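Local coordinates for protein MgGH51 (PDB 6ZPV) that probably hydrolyses alpha-L-arabinofuranosidic bonds, releasing terminal arabinofuranose as a fungal family GH51 glycosidase, at residues G466-S471 with S538-S543; A516-D521 with K547-I552; L562-T567 with K608-N613; T575-V580 with V621-T626. All coordinates share one frame; numbering follows the deposited sequence. Where two conformers were deposited one is given.

Contact 1: G466-S471 with S538-S543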
loop_
_atom_site.group_PDB
_atom_site.type_symbol
_atom_site.label_atom_id
_atom_site.label_comp_id
_atom_site.label_asym_id
_atom_site.label_seq_id
_atom_site.Cartn_x
_atom_site.Cartn_y
_atom_site.Cartn_z
ATOM N N GLY A 466 0.141 -18.985 15.553
ATOM C CA GLY A 466 1.264 -19.845 15.228
ATOM C C GLY A 466 2.468 -19.021 14.749
ATOM O O GLY A 466 3.590 -19.351 15.082
ATOM N N LEU A 467 2.254 -17.986 13.943
ATOM C CA LEU A 467 3.369 -17.099 13.561
ATOM C C LEU A 467 4.054 -16.557 14.823
ATOM O O LEU A 467 5.299 -16.496 14.896
ATOM C CB LEU A 467 2.874 -15.981 12.658
ATOM C CG LEU A 467 2.241 -16.391 11.335
ATOM C CD1 LEU A 467 1.793 -15.158 10.576
ATOM C CD2 LEU A 467 3.183 -17.196 10.468
ATOM N N GLU A 468 3.253 -16.151 15.791
ATOM C CA GLU A 468 3.801 -15.551 17.004
ATOM C C GLU A 468 4.501 -16.591 17.866
ATOM O O GLU A 468 5.623 -16.362 18.376
ATOM C CB GLU A 468 2.695 -14.785 17.766
ATOM C CG GLU A 468 3.183 -13.948 18.899
ATOM C CD GLU A 468 2.100 -13.032 19.454
ATOM O OE1 GLU A 468 1.350 -13.480 20.323
ATOM O OE2 GLU A 468 2.031 -11.855 18.975
ATOM N N ARG A 469 3.895 -17.774 18.045
ATOM C CA ARG A 469 4.587 -18.854 18.797
ATOM C C ARG A 469 5.946 -19.189 18.168
ATOM O O ARG A 469 6.922 -19.453 18.857
ATOM C CB ARG A 469 3.678 -20.089 18.820
ATOM C CG ARG A 469 4.354 -21.294 19.479
ATOM C CD ARG A 469 3.417 -22.484 19.741
ATOM N NE ARG A 469 2.862 -23.019 18.492
ATOM C CZ ARG A 469 1.636 -22.771 18.009
ATOM N NH1 ARG A 469 0.736 -22.075 18.678
ATOM N NH2 ARG A 469 1.321 -23.252 16.797
ATOM N N ASN A 470 5.962 -19.230 16.815
ATOM C CA ASN A 470 7.177 -19.577 16.027
ATOM C C ASN A 470 8.001 -18.350 15.660
ATOM O O ASN A 470 8.804 -18.451 14.709
ATOM C CB ASN A 470 6.781 -20.390 14.832
ATOM C CG ASN A 470 6.191 -21.737 15.186
ATOM O OD1 ASN A 470 6.941 -22.585 15.693
ATOM N ND2 ASN A 470 4.896 -21.918 14.961
ATOM N N SER A 471 7.869 -17.255 16.409
ATOM C CA SER A 471 8.583 -15.989 16.071
ATOM C C SER A 471 10.063 -16.014 16.443
ATOM O O SER A 471 10.752 -15.019 16.187
ATOM C CB SER A 471 7.845 -14.798 16.583
ATOM O OG SER A 471 7.731 -14.778 18.001
ATOM N N SER A 538 -1.970 -17.266 21.810
ATOM C CA SER A 538 -0.534 -16.937 21.922
ATOM C C SER A 538 -0.389 -15.840 22.973
ATOM O O SER A 538 -1.190 -14.886 22.981
ATOM C CB SER A 538 0.028 -16.499 20.575
ATOM O OG SER A 538 1.391 -16.113 20.693
ATOM N N ILE A 539 0.622 -15.970 23.834
ATOM C CA ILE A 539 0.814 -15.074 24.985
ATOM C C ILE A 539 2.203 -14.465 24.859
ATOM O O ILE A 539 3.216 -15.180 24.753
ATOM C CB ILE A 539 0.612 -15.797 26.316
ATOM C CG1 ILE A 539 -0.759 -16.486 26.329
ATOM C CG2 ILE A 539 0.786 -14.827 27.436
ATOM C CD1 ILE A 539 -1.068 -17.338 27.515
ATOM N N THR A 540 2.254 -13.143 24.947
ATOM C CA THR A 540 3.508 -12.385 24.972
ATOM C C THR A 540 3.511 -11.391 26.107
ATOM O O THR A 540 2.441 -11.137 26.696
ATOM C CB THR A 540 3.796 -11.677 23.619
ATOM O OG1 THR A 540 2.765 -10.713 23.382
ATOM C CG2 THR A 540 3.904 -12.672 22.481
ATOM N N ARG A 541 4.669 -10.851 26.410
ATOM C CA ARG A 541 4.858 -9.939 27.564
ATOM C C ARG A 541 5.818 -8.813 27.179
ATOM O O ARG A 541 6.845 -9.108 26.571
ATOM C CB ARG A 541 5.323 -10.768 28.771
ATOM C CG ARG A 541 5.519 -9.987 30.064
ATOM C CD ARG A 541 5.806 -10.922 31.247
ATOM N NE ARG A 541 6.021 -10.243 32.514
ATOM C CZ ARG A 541 7.178 -9.684 32.906
ATOM N NH1 ARG A 541 8.266 -9.734 32.128
ATOM N NH2 ARG A 541 7.240 -9.021 34.062
ATOM N N ALA A 542 5.499 -7.608 27.596
ATOM C CA ALA A 542 6.408 -6.470 27.490
ATOM C C ALA A 542 7.386 -6.499 28.665
ATOM O O ALA A 542 6.980 -6.363 29.837
ATOM C CB ALA A 542 5.602 -5.219 27.467
ATOM N N SER A 543 8.659 -6.734 28.363
ATOM C CA SER A 543 9.670 -6.907 29.394
ATOM C C SER A 543 9.742 -5.713 30.373
ATOM O O SER A 543 10.023 -5.958 31.567
ATOM C CB SER A 543 11.005 -7.163 28.764
ATOM O OG SER A 543 11.447 -6.032 28.017
HETATM O O HOH W 1 0.486 -11.826 22.376
#
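Glu468, on the last turn of helix 454-469, meets Ser538 and Thr540 of strand 535-541 with its carboxylate. Of the polar links, the direct one runs from Ser538 OG to Glu468 OE1, 2.7 Å, on the OE1 lone pair that faces away from OE2. The same oxygen takes a second bond from a water at 2.8 Å, and that water lies 2.7 Å from Thr540 OG1, which also pairs with the backbone N of Gly520. With CG anti to the backbone N (chi1 -170°) and an extended chain beyond, Glu468 spans the gap to the strand, and its OE2 forms a salt bridge with Lys551 and a hydrogen bond with Tyr18 OH. Thr540 CG2 packs against the carboxylate, 3.5 Å from Glu468 CD. Ser471, just past the helix end, gives both N and OG to Glu468 O, the hydroxyl lying in the carbonyl plane at 2.7 Å. With an alanine here instead of Glu468, Ser538 OG is likely to be left without its acceptor and Lys551 without a buried countercharge. This is a helix-to-strand interface, in which a helix from the outer layer of the GH51 (beta/alpha)8 barrel is tied by a buried carboxylate to the C-terminal beta-sandwich domain.

Contact 2: A516-D521 with K547-I552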
loop_
_atom_site.group_PDB
_atom_site.type_symbol
_atom_site.label_atom_id
_atom_site.label_comp_id
_atom_site.label_asym_id
_atom_site.label_seq_id
_atom_site.Cartn_x
_atom_site.Cartn_y
_atom_site.Cartn_z
ATOM N N ALA A 516 -0.943 -6.616 16.336
ATOM C CA ALA A 516 0.230 -5.740 16.275
ATOM C C ALA A 516 0.305 -4.766 17.427
ATOM O O ALA A 516 1.414 -4.449 17.885
ATOM C CB ALA A 516 0.219 -4.972 14.949
ATOM N N LEU A 517 -0.820 -4.245 17.898
ATOM C CA LEU A 517 -0.775 -3.245 18.985
ATOM C C LEU A 517 -0.673 -3.894 20.373
ATOM O O LEU A 517 -0.470 -3.151 21.388
ATOM C CB LEU A 517 -2.047 -2.419 18.968
ATOM C CG LEU A 517 -2.153 -1.386 17.854
ATOM C CD1 LEU A 517 -3.392 -0.563 18.066
ATOM C CD2 LEU A 517 -0.943 -0.455 17.790
ATOM N N ASN A 518 -0.834 -5.177 20.490
ATOM C CA ASN A 518 -0.875 -5.902 21.763
ATOM C C ASN A 518 0.162 -7.055 21.694
ATOM O O ASN A 518 -0.200 -8.229 21.722
ATOM C CB ASN A 518 -2.303 -6.397 22.045
ATOM C CG ASN A 518 -3.302 -5.281 22.008
ATOM O OD1 ASN A 518 -3.438 -4.496 22.942
ATOM N ND2 ASN A 518 -4.023 -5.195 20.928
ATOM N N LYS A 519 1.403 -6.694 21.572
ATOM C CA LYS A 519 2.509 -7.623 21.275
ATOM C C LYS A 519 3.721 -7.260 22.157
ATOM O O LYS A 519 4.253 -6.138 22.075
ATOM C CB LYS A 519 2.951 -7.550 19.813
ATOM C CG LYS A 519 4.005 -8.605 19.449
ATOM C CD LYS A 519 4.912 -8.162 18.329
ATOM C CE LYS A 519 5.914 -7.210 18.791
ATOM N NZ LYS A 519 6.694 -6.710 17.704
ATOM N N GLY A 520 4.064 -8.147 23.018
ATOM C CA GLY A 520 5.234 -7.969 23.831
ATOM C C GLY A 520 6.532 -8.345 23.096
ATOM O O GLY A 520 6.510 -8.835 21.958
ATOM N N ASP A 521 7.633 -8.171 23.777
ATOM C CA ASP A 521 8.968 -8.557 23.319
ATOM C C ASP A 521 9.411 -9.899 23.868
ATOM O O ASP A 521 10.445 -10.405 23.430
ATOM C CB ASP A 521 9.992 -7.431 23.570
ATOM C CG ASP A 521 10.164 -7.059 25.017
ATOM O OD1 ASP A 521 9.491 -7.657 25.872
ATOM O OD2 ASP A 521 11.043 -6.220 25.309
ATOM N N LYS A 547 3.241 -5.808 31.025
ATOM C CA LYS A 547 1.967 -5.948 30.296
ATOM C C LYS A 547 2.031 -7.267 29.518
ATOM O O LYS A 547 2.998 -7.539 28.784
ATOM C CB LYS A 547 1.717 -4.757 29.403
ATOM C CG LYS A 547 1.103 -3.579 30.043
ATOM C CD LYS A 547 0.653 -2.635 28.957
ATOM C CE LYS A 547 -0.212 -1.584 29.539
ATOM N NZ LYS A 547 -0.512 -0.646 28.438
ATOM N N THR A 548 0.998 -8.096 29.693
ATOM C CA THR A 548 0.969 -9.459 29.188
ATOM C C THR A 548 -0.287 -9.607 28.331
ATOM O O THR A 548 -1.424 -9.362 28.831
ATOM C CB THR A 548 1.004 -10.453 30.366
ATOM O OG1 THR A 548 2.165 -10.193 31.150
ATOM C CG2 THR A 548 0.987 -11.897 29.926
ATOM N N PHE A 549 -0.084 -9.989 27.084
ATOM C CA PHE A 549 -1.123 -9.968 26.025
ATOM C C PHE A 549 -1.498 -11.377 25.666
ATOM O O PHE A 549 -0.662 -12.119 25.122
ATOM C CB PHE A 549 -0.588 -9.231 24.817
ATOM C CG PHE A 549 0.031 -7.894 25.105
ATOM C CD1 PHE A 549 -0.750 -6.785 25.318
ATOM C CD2 PHE A 549 1.405 -7.758 25.140
ATOM C CE1 PHE A 549 -0.194 -5.537 25.561
ATOM C CE2 PHE A 549 1.996 -6.540 25.370
ATOM C CZ PHE A 549 1.184 -5.440 25.610
ATOM N N ILE A 550 -2.712 -11.775 26.006
ATOM C CA ILE A 550 -3.258 -13.104 25.735
ATOM C C ILE A 550 -4.182 -12.989 24.554
ATOM O O ILE A 550 -5.271 -12.406 24.651
ATOM C CB ILE A 550 -3.967 -13.660 26.981
ATOM C CG1 ILE A 550 -3.079 -13.708 28.206
ATOM C CG2 ILE A 550 -4.580 -15.008 26.655
ATOM C CD1 ILE A 550 -3.819 -13.908 29.512
ATOM N N LYS A 551 -3.737 -13.470 23.386
ATOM C CA LYS A 551 -4.506 -13.366 22.123
ATOM C C LYS A 551 -5.158 -14.693 21.826
ATOM O O LYS A 551 -4.471 -15.712 21.862
ATOM C CB LYS A 551 -3.560 -12.859 21.000
ATOM C CG LYS A 551 -3.014 -11.471 21.270
ATOM C CD LYS A 551 -2.504 -10.709 20.115
ATOM C CE LYS A 551 -1.212 -11.226 19.586
ATOM N NZ LYS A 551 -0.016 -10.238 19.801
ATOM N N ILE A 552 -6.458 -14.656 21.563
ATOM C CA ILE A 552 -7.276 -15.878 21.469
ATOM C C ILE A 552 -8.115 -15.818 20.202
ATOM O O ILE A 552 -8.915 -14.863 20.008
ATOM C CB ILE A 552 -8.218 -15.993 22.668
ATOM C CG1 ILE A 552 -7.470 -15.869 23.999
ATOM C CG2 ILE A 552 -9.024 -17.283 22.587
ATOM C CD1 ILE A 552 -8.343 -15.549 25.195
#
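Between Asn518 to Gly520 and the strand residues Phe549 and Lys551 lies a buried contact of backbone on ring and backbone with ammonium, where the chain leaves helix 507-517 and passes over strand 547-554 of the C-terminal sandwich. The Phe549 ring lies beneath the peptide that joins Asn518 to Lys519: Asn518 C and Lys519 N sit over one face, both offset toward the rim, with Asn518 C 3.5 Å from Phe549 CG. On the same face, out past the rim, Asn518 CB comes 3.6 Å from Phe549 CD1. On the other flank of the ring Phe549 CD2 lies 3.4 Å from Gly520 N, in an oblique approach. The far face of the ring backs onto its own strand at Lys547 C. Asn518 turns its amide back to the helix, where ND2 bonds to Leu514 O. Lys551, two residues along and on the same side of the strand, folds over at chi3 (-72°) and again at chi4, and its NZ donates a hydrogen bond to Asn518 O, 2.8 Å. The donor stands 43° out of the carbonyl plane, above it. NZ has two further partners, the Phe515 carbonyl and the Glu468 carboxylate. A buried ammonium gripped by two carbonyls and one carboxylate probably keeps its charge, and it is the point at which the end of helix 507-517, strand 547-554 and helix 454-469 meet.

Contact 3: L562-T567 with K608-N613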
loop_
_atom_site.group_PDB
_atom_site.type_symbol
_atom_site.label_atom_id
_atom_site.label_comp_id
_atom_site.label_asym_id
_atom_site.label_seq_id
_atom_site.Cartn_x
_atom_site.Cartn_y
_atom_site.Cartn_z
ATOM N N LEU A 562 -11.951 -21.008 28.239
ATOM C CA LEU A 562 -10.570 -21.191 28.586
ATOM C C LEU A 562 -10.387 -20.803 30.028
ATOM O O LEU A 562 -10.777 -19.716 30.417
ATOM C CB LEU A 562 -9.651 -20.340 27.699
ATOM C CG LEU A 562 -9.854 -20.549 26.185
ATOM C CD1 LEU A 562 -10.809 -19.526 25.621
ATOM C CD2 LEU A 562 -8.543 -20.484 25.406
ATOM N N THR A 563 -9.746 -21.675 30.798
ATOM C CA THR A 563 -9.363 -21.387 32.161
ATOM C C THR A 563 -7.854 -21.092 32.145
ATOM O O THR A 563 -7.064 -22.016 31.932
ATOM C CB THR A 563 -9.639 -22.598 33.085
ATOM O OG1 THR A 563 -10.988 -23.094 32.942
ATOM C CG2 THR A 563 -9.303 -22.223 34.516
ATOM N N PHE A 564 -7.504 -19.826 32.312
ATOM C CA PHE A 564 -6.093 -19.419 32.340
ATOM C C PHE A 564 -5.522 -19.611 33.717
ATOM O O PHE A 564 -6.103 -19.125 34.710
ATOM C CB PHE A 564 -5.962 -17.973 31.874
ATOM C CG PHE A 564 -6.228 -17.829 30.405
ATOM C CD1 PHE A 564 -5.281 -18.263 29.456
ATOM C CD2 PHE A 564 -7.438 -17.354 29.944
ATOM C CE1 PHE A 564 -5.584 -18.164 28.112
ATOM C CE2 PHE A 564 -7.707 -17.266 28.593
ATOM C CZ PHE A 564 -6.789 -17.681 27.671
ATOM N N GLN A 565 -4.378 -20.279 33.771
ATOM C CA GLN A 565 -3.637 -20.545 35.018
ATOM C C GLN A 565 -2.294 -19.847 34.926
ATOM O O GLN A 565 -1.431 -20.254 34.139
ATOM C CB GLN A 565 -3.480 -22.045 35.260
ATOM C CG GLN A 565 -4.755 -22.762 35.516
ATOM C CD GLN A 565 -5.433 -22.469 36.831
ATOM O OE1 GLN A 565 -4.902 -21.709 37.628
ATOM N NE2 GLN A 565 -6.521 -23.190 37.109
ATOM N N LEU A 566 -2.150 -18.803 35.719
ATOM C CA LEU A 566 -0.955 -17.942 35.815
ATOM C C LEU A 566 -0.363 -18.066 37.223
ATOM O O LEU A 566 0.388 -17.127 37.681
ATOM C CB LEU A 566 -1.297 -16.501 35.476
ATOM C CG LEU A 566 -1.471 -16.202 33.971
ATOM C CD1 LEU A 566 -2.751 -16.739 33.434
ATOM C CD2 LEU A 566 -1.349 -14.759 33.710
ATOM N N THR A 567 -0.571 -19.201 37.891
ATOM C CA THR A 567 -0.080 -19.357 39.272
ATOM C C THR A 567 1.454 -19.447 39.346
ATOM O O THR A 567 1.976 -19.296 40.454
ATOM C CB THR A 567 -0.711 -20.602 39.872
ATOM O OG1 THR A 567 -0.409 -21.737 39.098
ATOM C CG2 THR A 567 -2.206 -20.415 40.038
ATOM N N LYS A 608 -4.521 -14.725 39.236
ATOM C CA LYS A 608 -3.705 -15.890 38.875
ATOM C C LYS A 608 -4.520 -16.970 38.207
ATOM O O LYS A 608 -3.887 -17.836 37.554
ATOM C CB LYS A 608 -2.902 -16.400 40.070
ATOM C CG LYS A 608 -1.703 -15.533 40.409
ATOM C CD LYS A 608 -0.938 -15.913 41.645
ATOM C CE LYS A 608 0.318 -15.114 41.811
ATOM N NZ LYS A 608 1.070 -15.573 43.021
ATOM N N THR A 609 -5.829 -16.993 38.414
ATOM C CA THR A 609 -6.714 -17.934 37.708
ATOM C C THR A 609 -7.904 -17.117 37.230
ATOM O O THR A 609 -8.552 -16.431 38.068
ATOM C CB THR A 609 -7.191 -19.090 38.643
ATOM O OG1 THR A 609 -6.044 -19.783 39.143
ATOM C CG2 THR A 609 -8.088 -20.048 37.892
ATOM N N PHE A 610 -8.290 -17.240 35.965
ATOM C CA PHE A 610 -9.507 -16.588 35.481
ATOM C C PHE A 610 -10.015 -17.335 34.271
ATOM O O PHE A 610 -9.208 -18.071 33.633
ATOM C CB PHE A 610 -9.272 -15.081 35.279
ATOM C CG PHE A 610 -8.270 -14.748 34.202
ATOM C CD1 PHE A 610 -6.964 -14.630 34.544
ATOM C CD2 PHE A 610 -8.634 -14.583 32.888
ATOM C CE1 PHE A 610 -6.028 -14.304 33.613
ATOM C CE2 PHE A 610 -7.680 -14.265 31.950
ATOM C CZ PHE A 610 -6.359 -14.165 32.312
ATOM N N THR A 611 -11.258 -17.108 33.938
ATOM C CA THR A 611 -11.916 -17.858 32.864
ATOM C C THR A 611 -12.453 -16.895 31.827
ATOM O O THR A 611 -13.050 -15.877 32.185
ATOM C CB THR A 611 -13.006 -18.762 33.462
ATOM O OG1 THR A 611 -12.404 -19.646 34.403
ATOM C CG2 THR A 611 -13.770 -19.502 32.404
ATOM N N TYR A 612 -12.309 -17.256 30.556
ATOM C CA TYR A 612 -12.870 -16.466 29.449
ATOM C C TYR A 612 -13.715 -17.376 28.565
ATOM O O TYR A 612 -13.216 -18.465 28.173
ATOM C CB TYR A 612 -11.744 -15.809 28.623
ATOM C CG TYR A 612 -12.285 -15.006 27.463
ATOM C CD1 TYR A 612 -13.099 -13.906 27.669
ATOM C CD2 TYR A 612 -11.982 -15.337 26.158
ATOM C CE1 TYR A 612 -13.578 -13.175 26.618
ATOM C CE2 TYR A 612 -12.446 -14.615 25.084
ATOM C CZ TYR A 612 -13.271 -13.515 25.320
ATOM O OH TYR A 612 -13.777 -12.764 24.292
ATOM N N ASN A 613 -14.912 -16.937 28.214
ATOM C CA ASN A 613 -15.752 -17.636 27.255
ATOM C C ASN A 613 -15.560 -16.989 25.887
ATOM O O ASN A 613 -16.015 -15.872 25.666
ATOM C CB ASN A 613 -17.235 -17.631 27.647
ATOM C CG ASN A 613 -18.106 -18.469 26.692
ATOM O OD1 ASN A 613 -17.681 -19.220 25.740
ATOM N ND2 ASN A 613 -19.414 -18.398 26.901
HETATM O O HOH W 2 -13.171 -22.322 34.306
HETATM O O HOH W 3 1.193 -18.386 42.874
#
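Phe564 and Phe610 form a hydrogen-bonded antiparallel pair across the strands and carry the dense side of this contact. Phe564 CB stands over the face of the Phe610 ring, 4.0 Å from its centroid, while the two rings, with planes 33° apart, touch obliquely at Phe564 CD2 and Phe610 CE2, 3.7 Å. Phe610 reaches this place because its CG is set between the backbone N and the carbonyl carbon (chi1 65°). Leu566 CD1 adds to it at Phe610 CE1, 4.1 Å, and Tyr612 CB lies near the plane of the Phe564 ring, at its edge. Strands 560-565 and 609-614 belong to the smaller sheet of a beta-sandwich; Phe564 packs on Ile550 and Ile552, Phe610 on Ile550 and Tyr612 on Ile552, both isoleucines from the opposing sheet. Backbone bonds join the strands at Leu562 with Tyr612 and Phe564 with Phe610, and Leu566 N continues them to Lys608 O at 2.7 Å. The other face, with Thr563, Gln565, Thr609 and Thr611, is looser and wetter. Gln565 bends at chi2 (-70°), and its OE1 accepts from Thr609 OG1 at 2.7 Å; an alanine here would probably leave that hydroxyl without its acceptor and open a gap beside Thr609 CG2. Thr563 OG1 and Thr611 OG1, 4.0 Å apart, share a water, and beyond the strand ends a second water joins Thr567 O to Lys608 NZ, which also bonds to Asn570 O.

Contact 4: T575-V580 with V621-T626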
loop_
_atom_site.group_PDB
_atom_site.type_symbol
_atom_site.label_atom_id
_atom_site.label_comp_id
_atom_site.label_asym_id
_atom_site.label_seq_id
_atom_site.Cartn_x
_atom_site.Cartn_y
_atom_site.Cartn_z
ATOM N N THR A 575 -7.338 -6.937 37.723
ATOM C CA THR A 575 -8.178 -6.612 36.573
ATOM C C THR A 575 -7.318 -6.622 35.312
ATOM O O THR A 575 -6.081 -6.568 35.388
ATOM C CB THR A 575 -8.861 -5.238 36.735
ATOM O OG1 THR A 575 -7.845 -4.230 36.759
ATOM C CG2 THR A 575 -9.737 -5.157 37.952
ATOM N N GLY A 576 -7.969 -6.744 34.189
ATOM C CA GLY A 576 -7.331 -6.693 32.877
ATOM C C GLY A 576 -8.278 -6.022 31.880
ATOM O O GLY A 576 -9.490 -5.825 32.201
ATOM N N THR A 577 -7.758 -5.698 30.707
ATOM C CA THR A 577 -8.575 -5.245 29.632
ATOM C C THR A 577 -8.933 -6.411 28.720
ATOM O O THR A 577 -8.159 -7.365 28.591
ATOM C CB THR A 577 -7.949 -4.102 28.861
ATOM O OG1 THR A 577 -6.858 -4.677 28.169
ATOM C CG2 THR A 577 -7.561 -2.923 29.738
ATOM N N LEU A 578 -10.118 -6.320 28.110
ATOM C CA LEU A 578 -10.617 -7.273 27.132
ATOM C C LEU A 578 -10.969 -6.519 25.858
ATOM O O LEU A 578 -11.746 -5.541 25.920
ATOM C CB LEU A 578 -11.843 -8.015 27.680
ATOM C CG LEU A 578 -12.578 -8.928 26.696
ATOM C CD1 LEU A 578 -11.722 -10.087 26.187
ATOM C CD2 LEU A 578 -13.897 -9.448 27.285
ATOM N N GLN A 579 -10.493 -6.983 24.720
ATOM C CA GLN A 579 -10.874 -6.443 23.392
ATOM C C GLN A 579 -11.372 -7.618 22.584
ATOM O O GLN A 579 -10.657 -8.599 22.477
ATOM C CB GLN A 579 -9.643 -5.795 22.717
ATOM C CG GLN A 579 -9.015 -4.694 23.545
ATOM C CD GLN A 579 -7.680 -4.237 23.006
ATOM O OE1 GLN A 579 -6.558 -4.582 23.564
ATOM N NE2 GLN A 579 -7.768 -3.465 22.005
ATOM N N VAL A 580 -12.570 -7.491 22.005
ATOM C CA VAL A 580 -13.208 -8.623 21.290
ATOM C C VAL A 580 -13.714 -8.148 19.934
ATOM O O VAL A 580 -14.464 -7.157 19.872
ATOM C CB VAL A 580 -14.432 -9.159 22.071
ATOM C CG1 VAL A 580 -15.058 -10.373 21.420
ATOM C CG2 VAL A 580 -14.114 -9.469 23.499
ATOM N N VAL A 621 -8.379 -10.226 22.857
ATOM C CA VAL A 621 -7.092 -9.926 23.524
ATOM C C VAL A 621 -7.415 -9.581 24.974
ATOM O O VAL A 621 -8.190 -8.637 25.223
ATOM C CB VAL A 621 -6.355 -8.752 22.881
ATOM C CG1 VAL A 621 -5.028 -8.520 23.598
ATOM C CG2 VAL A 621 -6.167 -8.988 21.385
ATOM N N ILE A 622 -6.803 -10.310 25.884
ATOM C CA ILE A 622 -6.886 -10.020 27.322
ATOM C C ILE A 622 -5.517 -9.501 27.723
ATOM O O ILE A 622 -4.498 -10.199 27.484
ATOM C CB ILE A 622 -7.306 -11.246 28.162
ATOM C CG1 ILE A 622 -8.722 -11.635 27.780
ATOM C CG2 ILE A 622 -7.185 -10.902 29.659
ATOM C CD1 ILE A 622 -9.210 -12.950 28.413
ATOM N N THR A 623 -5.445 -8.309 28.336
ATOM C CA THR A 623 -4.176 -7.721 28.790
ATOM C C THR A 623 -4.195 -7.635 30.306
ATOM O O THR A 623 -5.078 -6.948 30.877
ATOM C CB THR A 623 -3.939 -6.355 28.166
ATOM O OG1 THR A 623 -4.017 -6.464 26.733
ATOM C CG2 THR A 623 -2.598 -5.801 28.560
ATOM N N VAL A 624 -3.218 -8.243 30.937
ATOM C CA VAL A 624 -3.012 -8.168 32.401
ATOM C C VAL A 624 -1.572 -7.714 32.637
ATOM O O VAL A 624 -0.765 -7.681 31.696
ATOM C CB VAL A 624 -3.294 -9.542 33.056
ATOM C CG1 VAL A 624 -4.762 -9.863 32.939
ATOM C CG2 VAL A 624 -2.426 -10.674 32.557
ATOM N N THR A 625 -1.232 -7.397 33.862
ATOM C CA THR A 625 0.168 -7.147 34.259
ATOM C C THR A 625 0.652 -8.368 35.030
ATOM O O THR A 625 -0.011 -8.785 35.977
ATOM C CB THR A 625 0.328 -5.839 34.997
ATOM O OG1 THR A 625 -0.159 -4.786 34.165
ATOM C CG2 THR A 625 1.752 -5.574 35.343
ATOM N N THR A 626 1.854 -8.856 34.696
ATOM C CA THR A 626 2.475 -9.994 35.418
ATOM C C THR A 626 3.905 -9.646 35.816
ATOM O O THR A 626 4.577 -8.903 35.084
ATOM C CB THR A 626 2.453 -11.286 34.604
ATOM O OG1 THR A 626 3.323 -11.160 33.489
ATOM C CG2 THR A 626 1.066 -11.670 34.168
HETATM O O HOH W 4 -6.703 -6.272 25.926
#
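Thr577 and Gln579 meet Thr623 and Val621 through flat peptide groups, with no ring between the strands. Thr577 N bonds to Thr623 O at 3.0 Å, and Val621 N to Gln579 O at 2.8 Å; the reciprocal bonds complete both pairs. This is an antiparallel strand pair in the larger sheet of the C-terminal beta-sandwich, the segments running at 161° to each other. Between the hydrogen-bonded pairs, Leu578 stands beside Ile622, and Ile622 CA makes a CA-H...O contact of 3.2 Å with Thr577 O. One face of the sheet bears Leu578 and Ile622, whose CD1 and CG1 respectively touch at 3.7 Å. Leu578 puts CG anti to its N (chi1 173°), which swings CD1 across to its neighbour, and Tyr612 of the opposing sheet covers both residues. The other face bears Thr577, Gln579, Val621 and Thr623, with Phe549 of the adjoining strand against Thr623. At one end the absence of a side chain lets Gly576 CA come within 3.0 Å of Thr623 O. The two threonines lie side by side and point the same way, Thr577 OG1 being 3.4 Å from Thr623 CB. Thr577 holds its hydroxyl between the backbone N and the carbonyl carbon (chi1 70°), and from there OG1 bonds to a water at 2.8 Å; the same water donates to Val621 O and is 2.8 Å from Thr623 OG1.

The four contacts run from the barrel side out to the far sheet of the C-terminal beta-sandwich. Contacts 1 and 2, centres about 7 Å apart, set the end of helix 454-469 and the loop leaving helix 507-517 against neighbouring strands 535-541 and 547-554; their segments alternate along the chain. Contact 4, its centre about 9 Å from that of contact 2, lies in the same antiparallel sheet, where strand 618-625 adjoins strand 547-554. Contact 3 belongs to the opposing sheet, about 12 Å from contact 4 and 18 Å from contact 1 between centres, and its segments alternate with those of contact 4. The last strands of the chain thus interleave with earlier ones to close the sandwich, while its inner sheet joins the barrel.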